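PDB 6RO8: cytochrome P450 RhF from Acinetobacter radioresistens, which probably acts as a heme-dependent monooxygenase, a class VII P450 whose heme domain, the part crystallised here, carries the oxidising centre and has been studied for peroxygenase activity. Local coordinates for residues A[350-353]-A[357-360]; A[47-50]-A[55-58]. All blocks are in the same frame, centred on the assembly; numbering follows the deposited sequence.

Contact 1: A[350-353]-A[357-360]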
loop_
_atom_site.group_PDB
_atom_site.type_symbol
_atom_site.label_atom_id
_atom_site.label_comp_id
_atom_site.label_asym_id
_atom_site.label_seq_id
_atom_site.Cartn_x
_atom_site.Cartn_y
_atom_site.Cartn_z
ATOM N N HIS A 350 14.700 -2.812 6.945
ATOM C CA HIS A 350 16.129 -2.598 6.786
ATOM C C HIS A 350 16.847 -2.611 8.125
ATOM O O HIS A 350 17.959 -2.083 8.238
ATOM C CB HIS A 350 16.375 -1.297 6.040
ATOM C CG HIS A 350 16.089 -1.393 4.577
ATOM N ND1 HIS A 350 17.081 -1.393 3.623
ATOM C CD2 HIS A 350 14.921 -1.529 3.906
ATOM C CE1 HIS A 350 16.537 -1.495 2.424
ATOM N NE2 HIS A 350 15.229 -1.597 2.568
ATOM N N ASP A 351 16.210 -3.190 9.145
ATOM C CA ASP A 351 16.778 -3.271 10.484
ATOM C C ASP A 351 17.900 -4.306 10.494
ATOM O O ASP A 351 17.655 -5.519 10.381
ATOM C CB ASP A 351 15.691 -3.620 11.498
ATOM C CG ASP A 351 16.141 -3.417 12.945
ATOM O OD1 ASP A 351 17.358 -3.236 13.184
ATOM O OD2 ASP A 351 15.277 -3.460 13.849
ATOM N N GLU A 352 19.137 -3.821 10.624
ATOM C CA GLU A 352 20.284 -4.710 10.663
ATOM C C GLU A 352 20.171 -5.730 11.784
ATOM O O GLU A 352 20.744 -6.819 11.678
ATOM C CB GLU A 352 21.560 -3.890 10.809
ATOM C CG GLU A 352 22.806 -4.614 10.359
ATOM C CD GLU A 352 22.669 -5.221 8.982
ATOM O OE1 GLU A 352 22.211 -4.515 8.056
ATOM O OE2 GLU A 352 23.025 -6.405 8.827
ATOM N N LEU A 353 19.409 -5.419 12.834
ATOM C CA LEU A 353 19.212 -6.356 13.930
ATOM C C LEU A 353 18.413 -7.581 13.511
ATOM O O LEU A 353 18.409 -8.574 14.244
ATOM C CB LEU A 353 18.509 -5.660 15.098
ATOM C CG LEU A 353 19.281 -4.470 15.665
ATOM C CD1 LEU A 353 18.417 -3.604 16.575
ATOM C CD2 LEU A 353 20.494 -4.974 16.401
ATOM N N ASN A 357 22.950 -7.784 6.379
ATOM C CA ASN A 357 23.151 -6.951 5.200
ATOM C C ASN A 357 21.810 -6.494 4.652
ATOM O O ASN A 357 21.421 -6.811 3.524
ATOM C CB ASN A 357 23.968 -7.688 4.152
ATOM C CG ASN A 357 25.425 -7.771 4.533
ATOM O OD1 ASN A 357 25.899 -8.805 4.997
ATOM N ND2 ASN A 357 26.137 -6.659 4.382
ATOM N N ALA A 358 21.103 -5.747 5.511
ATOM C CA ALA A 358 19.701 -5.426 5.280
ATOM C C ALA A 358 19.509 -4.559 4.053
ATOM O O ALA A 358 18.467 -4.646 3.396
ATOM C CB ALA A 358 19.113 -4.723 6.502
ATOM N N ASP A 359 20.473 -3.712 3.732
ATOM C CA ASP A 359 20.268 -2.844 2.581
ATOM C C ASP A 359 20.557 -3.540 1.259
ATOM O O ASP A 359 20.329 -2.948 0.199
ATOM C CB ASP A 359 21.111 -1.581 2.719
ATOM C CG ASP A 359 20.799 -0.835 3.982
ATOM O OD1 ASP A 359 19.619 -0.828 4.381
ATOM O OD2 ASP A 359 21.724 -0.264 4.583
ATOM N N GLU A 360 21.013 -4.786 1.295
ATOM C CA GLU A 360 21.367 -5.514 0.091
ATOM C C GLU A 360 20.199 -6.355 -0.424
ATOM O O GLU A 360 19.377 -6.865 0.341
ATOM C CB GLU A 360 22.591 -6.386 0.356
ATOM C CG GLU A 360 23.874 -5.573 0.399
ATOM C CD GLU A 360 25.050 -6.347 0.976
ATOM O OE1 GLU A 360 25.994 -5.711 1.497
ATOM O OE2 GLU A 360 25.034 -7.592 0.903
#
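His350 and Asp359 meet edge to oxygen: ND1 of the imidazole donates to OD1 of the carboxylate at 2.7 Å, and the hydrogen bond is nearly straight, 164° at the hydrogen. OD1 lies almost in the ring plane and accepts through its anti lone pair, the one turned away from OD2; the carboxylate is turned 29° from the ring plane, not far from coplanar. This His-carboxylate pair fixes how the imidazole is flipped. NE2 on its far side is bonded to His313 O, which would require a proton on both nitrogens and thus probably favours the charged form, while OD2 of Asp359 is taken by a salt bridge to Lys47.

Glu352 sends CG opposite the amide nitrogen (chi1 -159°), then bends at chi2, which swings the acid across to the type I turn of 357-360. There OE1 receives the amide of Ala358 at 3.0 Å on its syn side, only slightly out of the carboxylate plane, whereas OE2 takes a weak, bent bond from Asn357 N at 2.8 Å. One side chain thereby grips two successive amides at the start of a turn that Glu360 N closes on Asn357 O. The methyl of Ala358 points toward the opposing segment, its CB 3.4 Å from His350 O and 3.5 Å from Glu352 OE1.

The CB of Asp351 points away; its OD1 accepts from Leu353 N (an Asx turn), and OD2 from Tyr69 N at the start of helix 69-77. Ala358 O accepts from Arg312, the arginine of the K-helix E-x-x-R motif, and Asn357 O from Arg365, probably the third member of the family's Glu-Arg-Arg triad. Both segments belong to the loop between helices 345-349 and 384-401, and His313 of helix 303-314, edge-to-face with the His350 ring, ties that loop to the helix.

Contact 2: A[47-50]-A[55-58]; sequences KEFR and IFFS
Phe49 and Phe56 carry this contact between a short helix and the strand that follows it, a plain case of aromatic side chains joining the two. Along the helical segment, Lys47 comes first and extends away from the strand. Glu48, next in line, lies against Leu24 and Lys27 of helix 20-29.

Phe49 is the residue that turns to the strand. Its ring forms an offset stack with that of Phe56, centroids 4.3 Å apart and planes inclined by 27°. The CD1-CE1 edge of Phe56 is the nearer one, over CD1 of Phe49, while CZ of Phe56 sits 3.9 Å above the centre of the Phe49 ring. On the strand side, Phe56 holds CG between its backbone N and carbonyl carbon (chi1 64°), a rotamer that directs the ring at the helix. The interaction is buried and apolar.

Arg50 faces the other way, its guanidinium lying with one face over the CA of Lys47 and NH1 bonded to Ala43 O and Ser347 OG.

Helix 20-29 packs on Phe49 as well. Strand 55-58, an outermost strand of the mixed sheet, pairs antiparallel with strand 63-66, where Ile65 meets Phe56 by both backbone and side chain; helix 47-52, consistent with helix A of the P450 fold, is thus joined to the first hairpin of its beta-rich region.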
loop_
_atom_site.group_PDB
_atom_site.type_symbol
_atom_site.label_atom_id
_atom_site.label_comp_id
_atom_site.label_asym_id
_atom_site.label_seq_id
_atom_site.Cartn_x
_atom_site.Cartn_y
_atom_site.Cartn_z
ATOM N N LYS A 47 18.176 5.532 9.152
ATOM C CA LYS A 47 19.267 4.636 9.511
ATOM C C LYS A 47 19.949 5.058 10.820
ATOM O O LYS A 47 20.124 4.232 11.726
ATOM C CB LYS A 47 20.267 4.559 8.361
ATOM C CG LYS A 47 21.224 3.401 8.520
ATOM C CD LYS A 47 21.825 3.007 7.197
ATOM C CE LYS A 47 22.519 1.678 7.306
ATOM N NZ LYS A 47 23.311 1.414 6.079
ATOM N N GLU A 48 20.352 6.332 10.940
ATOM C CA GLU A 48 20.945 6.792 12.198
ATOM C C GLU A 48 20.013 6.517 13.368
ATOM O O GLU A 48 20.460 6.169 14.470
ATOM C CB GLU A 48 21.247 8.293 12.155
ATOM C CG GLU A 48 22.017 8.838 10.970
ATOM C CD GLU A 48 21.815 10.356 10.822
ATOM O OE1 GLU A 48 20.710 10.794 10.404
ATOM O OE2 GLU A 48 22.753 11.115 11.154
ATOM N N PHE A 49 18.707 6.683 13.146
ATOM C CA PHE A 49 17.743 6.503 14.226
ATOM C C PHE A 49 17.607 5.036 14.621
ATOM O O PHE A 49 17.510 4.724 15.814
ATOM C CB PHE A 49 16.392 7.096 13.826
ATOM C CG PHE A 49 16.410 8.592 13.683
ATOM C CD1 PHE A 49 16.263 9.408 14.797
ATOM C CD2 PHE A 49 16.586 9.182 12.437
ATOM C CE1 PHE A 49 16.275 10.790 14.669
ATOM C CE2 PHE A 49 16.601 10.573 12.302
ATOM C CZ PHE A 49 16.449 11.376 13.418
ATOM N N ARG A 50 17.594 4.117 13.643
ATOM C CA ARG A 50 17.672 2.703 13.999
ATOM C C ARG A 50 18.853 2.452 14.920
ATOM O O ARG A 50 18.752 1.676 15.877
ATOM C CB ARG A 50 17.775 1.814 12.749
ATOM C CG ARG A 50 16.518 1.784 11.911
ATOM C CD ARG A 50 16.450 0.584 10.960
ATOM N NE ARG A 50 17.464 0.587 9.905
ATOM C CZ ARG A 50 17.436 1.371 8.834
ATOM N NH1 ARG A 50 16.458 2.244 8.687
ATOM N NH2 ARG A 50 18.393 1.286 7.913
ATOM N N ILE A 55 13.077 5.031 18.677
ATOM C CA ILE A 55 11.738 5.581 18.807
ATOM C C ILE A 55 11.875 7.031 19.232
ATOM O O ILE A 55 12.550 7.332 20.222
ATOM C CB ILE A 55 10.888 4.800 19.822
ATOM C CG1 ILE A 55 10.732 3.342 19.363
ATOM C CG2 ILE A 55 9.557 5.504 20.017
ATOM C CD1 ILE A 55 10.324 2.375 20.453
ATOM N N PHE A 56 11.262 7.930 18.477
ATOM C CA PHE A 56 11.355 9.339 18.808
ATOM C C PHE A 56 10.073 10.016 18.363
ATOM O O PHE A 56 9.339 9.500 17.519
ATOM C CB PHE A 56 12.592 9.972 18.161
ATOM C CG PHE A 56 12.554 9.962 16.659
ATOM C CD1 PHE A 56 13.061 8.877 15.947
ATOM C CD2 PHE A 56 12.012 11.041 15.956
ATOM C CE1 PHE A 56 13.026 8.860 14.571
ATOM C CE2 PHE A 56 11.975 11.029 14.575
ATOM C CZ PHE A 56 12.494 9.931 13.881
ATOM N N PHE A 57 9.791 11.165 18.959
ATOM C CA PHE A 57 8.614 11.939 18.600
ATOM C C PHE A 57 8.999 13.067 17.649
ATOM O O PHE A 57 9.893 13.867 17.951
ATOM C CB PHE A 57 7.910 12.512 19.830
ATOM C CG PHE A 57 6.629 13.188 19.494
ATOM C CD1 PHE A 57 5.499 12.434 19.212
ATOM C CD2 PHE A 57 6.555 14.579 19.399
ATOM C CE1 PHE A 57 4.308 13.040 18.862
ATOM C CE2 PHE A 57 5.351 15.199 19.051
ATOM C CZ PHE A 57 4.233 14.427 18.780
ATOM N N SER A 58 8.322 13.134 16.509
ATOM C CA SER A 58 8.529 14.215 15.559
ATOM C C SER A 58 7.453 15.277 15.793
ATOM O O SER A 58 6.253 15.016 15.626
ATOM C CB SER A 58 8.505 13.700 14.122
ATOM O OG SER A 58 8.467 14.779 13.189
#

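In the fold
Contacts 1 and 2 follow one another in the sequence and lie on the same side of the chain's centre, their centres 16 Å apart, and helix 47-52 bridges them by using different faces. Phe49 serves contact 2, while Lys47 and Arg50 turn to contact 1: Lys47 NZ forms a 2.8 Å salt bridge with Asp359 OD2, and Arg50 NE packs 3.2 Å from His350 O. The sheet edge is in this way linked through one helical turn to the loop of 350-360. Neither contact touches the heme pocket or the site of the bound histidine; the His350 side chain remains about 14 Å from the heme, so both belong to the surrounding framework of the P450 domain.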